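Local coordinates for protein fructose 1-phosphate kinase (Staphylococcus aureus, PDB 2JG5) that probably phosphorylates fructose 1-phosphate to fructose 1,6-bisphosphate with ATP, as a member of the PfkB family of carbohydrate kinases, at residues Y3-N8 against D127-A132; P9-V14 against T31-G36; V51-L56 against S74-N79. All coordinates share one frame; numbering follows the deposited sequence.

Interaction 1: Y3-N8 against D127-A132; sequences YTVTFN and DIVIVA
D127 meets the ring of Y3 just ahead of the strand: its OD2 lies 3.5 Å from Y3 CE1, at the ring edge and in the ring plane, while the carboxylate is turned 72° from that plane. The same OD2 accepts from the backbone of T124. Pairing of the parallel strands starts at I128, whose O takes the N-H of Y3 at 2.8 Å. V129 stands beside Y3 and sends CG1 toward V5 CG2, 4.1 Å away. I130 is held at both backbone polar atoms, its N giving a nearly straight bond to Y3 O at 2.7 Å and its O accepting from V5 N; its CD1 reaches T4 CG2 on the face away from V129. V131 splits its two methyls. CG1, anti to the backbone N (chi1 -170°), meets F7 CZ at 3.6 Å, and CG2 lies alongside V5 CG2. At A132 the strands part: the bond from A132 N to V5 O is weak, and F7 N donates to a water instead. Helix 38-48 packs on the T4 and I130 face, helix 143-154 on that of V131, and strands 54-56 and 157-161 flank the pair in the Rossmann-like central sheet.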
loop_
_atom_site.group_PDB
_atom_site.type_symbol
_atom_site.label_atom_id
_atom_site.label_comp_id
_atom_site.label_asym_id
_atom_site.label_seq_id
_atom_site.Cartn_x
_atom_site.Cartn_y
_atom_site.Cartn_z
ATOM N N TYR A 3 -23.478 15.869 -1.103
ATOM C CA TYR A 3 -22.861 14.578 -1.392
ATOM C C TYR A 3 -21.775 14.703 -2.439
ATOM O O TYR A 3 -21.991 15.288 -3.497
ATOM C CB TYR A 3 -23.902 13.580 -1.886
ATOM C CG TYR A 3 -24.992 13.310 -0.887
ATOM C CD1 TYR A 3 -26.236 13.940 -0.996
ATOM C CD2 TYR A 3 -24.787 12.420 0.174
ATOM C CE1 TYR A 3 -27.232 13.696 -0.080
ATOM C CE2 TYR A 3 -25.779 12.169 1.089
ATOM C CZ TYR A 3 -26.995 12.807 0.955
ATOM O OH TYR A 3 -27.982 12.565 1.871
ATOM N N THR A 4 -20.601 14.154 -2.133
ATOM C CA THR A 4 -19.546 14.020 -3.130
ATOM C C THR A 4 -19.515 12.565 -3.608
ATOM O O THR A 4 -19.756 11.643 -2.827
ATOM C CB THR A 4 -18.176 14.466 -2.574
ATOM O OG1 THR A 4 -17.784 13.610 -1.494
ATOM C CG2 THR A 4 -18.269 15.897 -2.070
ATOM N N VAL A 5 -19.289 12.356 -4.898
ATOM C CA VAL A 5 -19.204 10.998 -5.433
ATOM C C VAL A 5 -17.794 10.815 -6.020
ATOM O O VAL A 5 -17.362 11.602 -6.852
ATOM C CB VAL A 5 -20.307 10.725 -6.482
ATOM C CG1 VAL A 5 -20.277 9.269 -6.959
ATOM C CG2 VAL A 5 -21.707 11.072 -5.920
ATOM N N THR A 6 -17.077 9.808 -5.523
ATOM C CA THR A 6 -15.772 9.409 -6.027
ATOM C C THR A 6 -15.889 7.919 -6.396
ATOM O O THR A 6 -16.006 7.062 -5.532
ATOM C CB THR A 6 -14.627 9.637 -4.966
ATOM O OG1 THR A 6 -14.605 11.008 -4.535
ATOM C CG2 THR A 6 -13.278 9.299 -5.526
ATOM N N PHE A 7 -15.886 7.633 -7.694
ATOM C CA PHE A 7 -15.961 6.265 -8.203
ATOM C C PHE A 7 -14.741 5.406 -7.880
ATOM O O PHE A 7 -14.873 4.209 -7.633
ATOM C CB PHE A 7 -16.123 6.281 -9.718
ATOM C CG PHE A 7 -17.321 7.013 -10.197
ATOM C CD1 PHE A 7 -17.209 7.937 -11.228
ATOM C CD2 PHE A 7 -18.572 6.775 -9.637
ATOM C CE1 PHE A 7 -18.323 8.613 -11.694
ATOM C CE2 PHE A 7 -19.684 7.438 -10.095
ATOM C CZ PHE A 7 -19.563 8.366 -11.126
ATOM N N ASN A 8 -13.560 6.020 -7.906
ATOM C CA ASN A 8 -12.313 5.305 -7.755
ATOM C C ASN A 8 -11.383 5.995 -6.726
ATOM O O ASN A 8 -10.266 6.395 -7.056
ATOM C CB ASN A 8 -11.636 5.176 -9.138
ATOM C CG ASN A 8 -10.454 4.222 -9.136
ATOM O OD1 ASN A 8 -10.259 3.460 -8.193
ATOM N ND2 ASN A 8 -9.656 4.265 -10.198
ATOM N N ASP A 127 -30.700 19.087 -1.721
ATOM C CA ASP A 127 -29.385 18.456 -1.746
ATOM C C ASP A 127 -28.538 18.900 -2.934
ATOM O O ASP A 127 -29.057 19.310 -3.981
ATOM C CB ASP A 127 -29.499 16.920 -1.786
ATOM C CG ASP A 127 -30.093 16.323 -0.516
ATOM O OD1 ASP A 127 -30.266 17.030 0.505
ATOM O OD2 ASP A 127 -30.401 15.122 -0.544
ATOM N N ILE A 128 -27.225 18.804 -2.751
ATOM C CA ILE A 128 -26.262 19.013 -3.815
ATOM C C ILE A 128 -25.510 17.703 -3.980
ATOM O O ILE A 128 -25.048 17.102 -3.003
ATOM C CB ILE A 128 -25.281 20.188 -3.505
ATOM C CG1 ILE A 128 -26.076 21.446 -3.102
ATOM C CG2 ILE A 128 -24.272 20.418 -4.686
ATOM C CD1 ILE A 128 -25.274 22.722 -3.025
ATOM N N VAL A 129 -25.435 17.250 -5.225
ATOM C CA VAL A 129 -24.657 16.079 -5.577
ATOM C C VAL A 129 -23.510 16.532 -6.485
ATOM O O VAL A 129 -23.738 17.098 -7.575
ATOM C CB VAL A 129 -25.537 14.980 -6.242
ATOM C CG1 VAL A 129 -24.692 13.755 -6.605
ATOM C CG2 VAL A 129 -26.692 14.581 -5.297
ATOM N N ILE A 130 -22.286 16.313 -6.000
ATOM C CA ILE A 130 -21.058 16.624 -6.738
ATOM C C ILE A 130 -20.440 15.313 -7.223
ATOM O O ILE A 130 -20.096 14.439 -6.424
ATOM C CB ILE A 130 -20.025 17.387 -5.866
ATOM C CG1 ILE A 130 -20.661 18.638 -5.242
ATOM C CG2 ILE A 130 -18.771 17.762 -6.693
ATOM C CD1 ILE A 130 -20.074 19.047 -3.906
ATOM N N VAL A 131 -20.307 15.179 -8.537
ATOM C CA VAL A 131 -19.710 13.986 -9.105
ATOM C C VAL A 131 -18.438 14.416 -9.799
ATOM O O VAL A 131 -18.458 15.246 -10.702
ATOM C CB VAL A 131 -20.676 13.234 -10.073
ATOM C CG1 VAL A 131 -20.102 11.868 -10.462
ATOM C CG2 VAL A 131 -22.036 13.060 -9.434
ATOM N N ALA A 132 -17.322 13.865 -9.341
ATOM C CA ALA A 132 -16.029 14.281 -9.822
ATOM C C ALA A 132 -15.123 13.079 -9.967
ATOM O O ALA A 132 -15.020 12.242 -9.046
ATOM C CB ALA A 132 -15.408 15.321 -8.876
HETATM O O HOH W 1 -15.277 9.899 -9.606
#

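Interaction 2: P9-V14 against T31-G36; sequences PSIDYV and TYKFAG
Two aromatic rings, Y32 and F34, receive the side chains of V14 and D12 on their faces. V14 CB sits 3.8 Å from the centroid of the Y32 ring and D12 CB equally far from that of F34, two CH-pi contacts displaced toward the ring rims. Both rings reach these places because CG lies between the backbone N and the carbonyl carbon (chi1 66° in Y32, 54° in F34), which folds each ring back across the partner strand. V14 CG2 also bridges them, 3.5 Å from Y32 CE2 and 3.6 Å from F34 CE2. Backbone bonds run in both directions within the pairs S10 with G36, D12 with F34 and V14 with Y32, the regular pattern of an antiparallel hairpin formed by strands 10-16 and 25-36. This hairpin belongs to the small sheet that in PfkB kinases forms the lid beside the sugar site, and here, as in many relatives, it also meets a second subunit. Among polar side chains, S10 OG donates to D12 OD1 at 2.7 Å, met on the syn side of the carboxylate. On the other face, K33 lays its aliphatic chain across I11, with CD 4.0 Å from I11 CG2, and its NZ forms a salt bridge with D86 of the second subunit. The Y13 ring reaches T31, CE1 lying 3.5 Å from T31 CB, while Y13 OH is hydrogen-bonded to I89 O of that neighbour.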
loop_
_atom_site.group_PDB
_atom_site.type_symbol
_atom_site.label_atom_id
_atom_site.label_comp_id
_atom_site.label_asym_id
_atom_site.label_seq_id
_atom_site.Cartn_x
_atom_site.Cartn_y
_atom_site.Cartn_z
ATOM N N PRO A 9 -11.843 6.134 -5.471
ATOM C CA PRO A 9 -11.015 6.796 -4.462
ATOM C C PRO A 9 -9.667 6.103 -4.237
ATOM O O PRO A 9 -9.470 4.943 -4.626
ATOM C CB PRO A 9 -11.869 6.688 -3.196
ATOM C CG PRO A 9 -12.797 5.552 -3.461
ATOM C CD PRO A 9 -13.122 5.671 -4.898
ATOM N N SER A 10 -8.748 6.797 -3.589
ATOM C CA SER A 10 -7.410 6.257 -3.470
ATOM C C SER A 10 -6.785 6.483 -2.124
ATOM O O SER A 10 -7.096 7.447 -1.425
ATOM C CB SER A 10 -6.503 6.884 -4.529
ATOM O OG SER A 10 -6.568 8.289 -4.444
ATOM N N ILE A 11 -5.896 5.573 -1.759
ATOM C CA ILE A 11 -4.848 5.938 -0.836
ATOM C C ILE A 11 -3.751 6.546 -1.702
ATOM O O ILE A 11 -3.304 5.959 -2.699
ATOM C CB ILE A 11 -4.334 4.752 -0.001
ATOM C CG1 ILE A 11 -5.495 4.116 0.755
ATOM C CG2 ILE A 11 -3.248 5.216 0.998
ATOM C CD1 ILE A 11 -5.139 2.856 1.497
ATOM N N ASP A 12 -3.363 7.758 -1.347
ATOM C CA ASP A 12 -2.226 8.380 -1.970
ATOM C C ASP A 12 -1.007 8.088 -1.095
ATOM O O ASP A 12 -0.777 8.727 -0.078
ATOM C CB ASP A 12 -2.488 9.867 -2.175
ATOM C CG ASP A 12 -3.705 10.124 -3.066
ATOM O OD1 ASP A 12 -4.144 9.187 -3.763
ATOM O OD2 ASP A 12 -4.220 11.264 -3.081
ATOM N N TYR A 13 -0.259 7.069 -1.500
ATOM C CA TYR A 13 0.948 6.663 -0.804
ATOM C C TYR A 13 2.125 7.552 -1.236
ATOM O O TYR A 13 2.727 7.356 -2.295
ATOM C CB TYR A 13 1.204 5.176 -1.063
ATOM C CG TYR A 13 2.348 4.565 -0.290
ATOM C CD1 TYR A 13 2.764 5.099 0.933
ATOM C CD2 TYR A 13 3.002 3.434 -0.773
ATOM C CE1 TYR A 13 3.815 4.529 1.641
ATOM C CE2 TYR A 13 4.062 2.853 -0.071
ATOM C CZ TYR A 13 4.460 3.407 1.134
ATOM O OH TYR A 13 5.483 2.836 1.840
ATOM N N VAL A 14 2.425 8.546 -0.405
ATOM C CA VAL A 14 3.472 9.506 -0.708
ATOM C C VAL A 14 4.809 9.005 -0.158
ATOM O O VAL A 14 4.920 8.694 1.025
ATOM C CB VAL A 14 3.139 10.914 -0.170
ATOM C CG1 VAL A 14 4.277 11.869 -0.457
ATOM C CG2 VAL A 14 1.848 11.440 -0.798
ATOM N N THR A 31 7.654 8.177 4.407
ATOM C CA THR A 31 6.409 8.030 3.667
ATOM C C THR A 31 5.228 8.565 4.456
ATOM O O THR A 31 5.287 8.711 5.658
ATOM C CB THR A 31 6.075 6.549 3.321
ATOM O OG1 THR A 31 5.694 5.853 4.511
ATOM C CG2 THR A 31 7.233 5.837 2.631
ATOM N N TYR A 32 4.142 8.864 3.765
ATOM C CA TYR A 32 2.896 9.102 4.451
ATOM C C TYR A 32 1.756 8.799 3.504
ATOM O O TYR A 32 1.976 8.539 2.322
ATOM C CB TYR A 32 2.826 10.511 5.059
ATOM C CG TYR A 32 2.809 11.637 4.064
ATOM C CD1 TYR A 32 3.905 12.494 3.928
ATOM C CD2 TYR A 32 1.684 11.866 3.264
ATOM C CE1 TYR A 32 3.872 13.559 3.010
ATOM C CE2 TYR A 32 1.647 12.911 2.344
ATOM C CZ TYR A 32 2.739 13.751 2.215
ATOM O OH TYR A 32 2.680 14.781 1.295
ATOM N N LYS A 33 0.543 8.816 4.042
ATOM C CA LYS A 33 -0.626 8.354 3.320
ATOM C C LYS A 33 -1.770 9.289 3.571
ATOM O O LYS A 33 -1.938 9.776 4.687
ATOM C CB LYS A 33 -1.051 6.980 3.843
ATOM C CG LYS A 33 -0.109 5.855 3.542
ATOM C CD LYS A 33 -0.726 4.539 3.994
ATOM C CE LYS A 33 0.305 3.472 4.075
ATOM N NZ LYS A 33 1.243 3.755 5.195
ATOM N N PHE A 34 -2.573 9.526 2.543
ATOM C CA PHE A 34 -3.869 10.166 2.754
ATOM C C PHE A 34 -4.984 9.642 1.842
ATOM O O PHE A 34 -4.729 8.917 0.888
ATOM C CB PHE A 34 -3.754 11.696 2.700
ATOM C CG PHE A 34 -3.109 12.230 1.447
ATOM C CD1 PHE A 34 -3.880 12.515 0.316
ATOM C CD2 PHE A 34 -1.744 12.509 1.417
ATOM C CE1 PHE A 34 -3.298 13.050 -0.848
ATOM C CE2 PHE A 34 -1.148 13.041 0.268
ATOM C CZ PHE A 34 -1.925 13.308 -0.877
ATOM N N ALA A 35 -6.223 9.989 2.167
ATOM C CA ALA A 35 -7.349 9.646 1.326
ATOM C C ALA A 35 -7.395 10.612 0.146
ATOM O O ALA A 35 -7.614 11.813 0.319
ATOM C CB ALA A 35 -8.636 9.706 2.128
ATOM N N GLY A 36 -7.170 10.085 -1.054
ATOM C CA GLY A 36 -7.274 10.879 -2.276
ATOM C C GLY A 36 -8.459 10.524 -3.150
ATOM O O GLY A 36 -9.160 9.545 -2.910
#

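Interaction 3: V51-L56 against S74-N79; sequences VESTAL and SAIQSN
A55 O is the acceptor of the shortest direct bond between the strands, 2.8 Å from N79 N and nearly straight. A55 N-H bonds to Q77 O, two residues before N79, at 2.9 Å; both backbone polar atoms of A55 are thus used on the same neighbouring strand. S78 CA also lies 3.2 Å from A55 O as a CA-H...O contact. Two bonds from one residue to the partners on either side of S78 are the signature of parallel pairing, and the connection between the strands runs through helix 61-73, a right-handed beta-alpha-beta crossover. A75, with positive phi, closes that helix in a Schellman motif before the chain enters the second strand. Side chains fill in around the backbone bonds. With T54 OG1 beside the backbone N (chi1 -55°), the CG2 methyl is left anti to that N and rests 3.8 Å from S78 CA, and the methyl of A55 meets S78 CB on the opposite face, where L71 of helix 61-73 joins them. L56 lies alongside N79, its CD2 3.7 Å from N79 CB. At the exposed end a water reaches E52 OE1 and Q77 OE1, at 2.6 and 2.9 Å.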
loop_
_atom_site.group_PDB
_atom_site.type_symbol
_atom_site.label_atom_id
_atom_site.label_comp_id
_atom_site.label_asym_id
_atom_site.label_seq_id
_atom_site.Cartn_x
_atom_site.Cartn_y
_atom_site.Cartn_z
ATOM N N VAL A 51 -18.263 23.153 6.129
ATOM C CA VAL A 51 -19.462 22.728 5.430
ATOM C C VAL A 51 -19.493 21.221 5.346
ATOM O O VAL A 51 -18.559 20.599 4.827
ATOM C CB VAL A 51 -19.606 23.386 4.027
ATOM C CG1 VAL A 51 -20.820 22.833 3.295
ATOM C CG2 VAL A 51 -19.739 24.913 4.151
ATOM N N GLU A 52 -20.578 20.646 5.870
ATOM C CA GLU A 52 -20.779 19.202 5.881
ATOM C C GLU A 52 -20.989 18.637 4.489
ATOM O O GLU A 52 -21.436 19.326 3.561
ATOM C CB GLU A 52 -21.953 18.783 6.778
ATOM C CG GLU A 52 -21.870 19.235 8.236
ATOM C CD GLU A 52 -20.622 18.744 8.949
ATOM O OE1 GLU A 52 -20.054 17.694 8.557
ATOM O OE2 GLU A 52 -20.215 19.414 9.919
ATOM N N SER A 53 -20.642 17.367 4.361
ATOM C CA SER A 53 -20.845 16.620 3.145
ATOM C C SER A 53 -20.620 15.179 3.524
ATOM O O SER A 53 -19.957 14.882 4.523
ATOM C CB SER A 53 -19.859 17.047 2.056
ATOM O OG SER A 53 -18.543 16.631 2.375
ATOM N N THR A 54 -21.191 14.288 2.733
ATOM C CA THR A 54 -21.038 12.867 2.942
ATOM C C THR A 54 -20.427 12.295 1.694
ATOM O O THR A 54 -20.958 12.483 0.601
ATOM C CB THR A 54 -22.407 12.212 3.186
ATOM O OG1 THR A 54 -23.043 12.880 4.268
ATOM C CG2 THR A 54 -22.264 10.727 3.516
ATOM N N ALA A 55 -19.309 11.601 1.862
ATOM C CA ALA A 55 -18.629 10.968 0.740
ATOM C C ALA A 55 -19.353 9.696 0.292
ATOM O O ALA A 55 -19.581 8.775 1.075
ATOM C CB ALA A 55 -17.171 10.677 1.082
ATOM N N LEU A 56 -19.733 9.677 -0.978
ATOM C CA LEU A 56 -20.303 8.498 -1.614
ATOM C C LEU A 56 -19.299 7.977 -2.627
ATOM O O LEU A 56 -18.306 8.644 -2.916
ATOM C CB LEU A 56 -21.616 8.850 -2.311
ATOM C CG LEU A 56 -22.766 9.444 -1.498
ATOM C CD1 LEU A 56 -23.989 9.539 -2.404
ATOM C CD2 LEU A 56 -23.061 8.630 -0.241
ATOM N N SER A 74 -11.344 13.001 10.399
ATOM C CA SER A 74 -11.462 14.372 9.918
ATOM C C SER A 74 -12.871 14.963 10.141
ATOM O O SER A 74 -13.129 16.122 9.787
ATOM C CB SER A 74 -11.096 14.420 8.435
ATOM O OG SER A 74 -10.573 15.684 8.087
ATOM N N ALA A 75 -13.764 14.169 10.737
ATOM C CA ALA A 75 -15.166 14.546 10.953
ATOM C C ALA A 75 -15.929 14.731 9.634
ATOM O O ALA A 75 -16.806 15.596 9.517
ATOM C CB ALA A 75 -15.280 15.796 11.845
ATOM N N ILE A 76 -15.579 13.918 8.641
ATOM C CA ILE A 76 -16.331 13.866 7.394
ATOM C C ILE A 76 -17.063 12.521 7.298
ATOM O O ILE A 76 -16.461 11.457 7.470
ATOM C CB ILE A 76 -15.440 14.135 6.156
ATOM C CG1 ILE A 76 -14.759 15.500 6.283
ATOM C CG2 ILE A 76 -16.270 14.087 4.880
ATOM C CD1 ILE A 76 -13.554 15.708 5.398
ATOM N N GLN A 77 -18.367 12.584 7.051
ATOM C CA GLN A 77 -19.191 11.385 6.928
ATOM C C GLN A 77 -18.973 10.735 5.571
ATOM O O GLN A 77 -18.565 11.402 4.610
ATOM C CB GLN A 77 -20.678 11.716 7.119
ATOM C CG GLN A 77 -21.021 12.339 8.458
ATOM C CD GLN A 77 -22.458 12.844 8.510
ATOM O OE1 GLN A 77 -22.714 14.057 8.511
ATOM N NE2 GLN A 77 -23.405 11.910 8.552
ATOM N N SER A 78 -19.229 9.431 5.507
ATOM C CA SER A 78 -19.145 8.673 4.274
ATOM C C SER A 78 -20.162 7.535 4.262
ATOM O O SER A 78 -20.566 7.017 5.305
ATOM C CB SER A 78 -17.726 8.138 4.044
ATOM O OG SER A 78 -17.418 7.060 4.919
ATOM N N ASN A 79 -20.585 7.156 3.065
ATOM C CA ASN A 79 -21.549 6.088 2.923
ATOM C C ASN A 79 -21.201 5.368 1.638
ATOM O O ASN A 79 -22.004 5.283 0.705
ATOM C CB ASN A 79 -22.971 6.655 2.935
ATOM C CG ASN A 79 -24.027 5.623 3.314
ATOM O OD1 ASN A 79 -23.723 4.487 3.688
ATOM N ND2 ASN A 79 -25.286 6.025 3.215
HETATM O O HOH W 2 -20.312 15.300 7.499
#

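Interactions 1 and 3 belong to one parallel sheet, their centres about 11 Å apart, and meet where strand 2-6 runs beside strand 54-56: T4 O and L56 N lie 2.7 Å apart in a probable hydrogen bond. Interaction 2 lies in the separate mixed sheet, its centre about 19 Å from that of interaction 1 and 18 Å from that of interaction 3, yet P9-V14 follows directly on Y3-N8. The chain thus passes from the central sheet straight into the dimer-facing hairpin. Interactions 2 and 3 come in series, both within the loop closed by 127-132, so the long-range pairing of interaction 1 encloses both the lid hairpin and the neighbouring part of the central sheet.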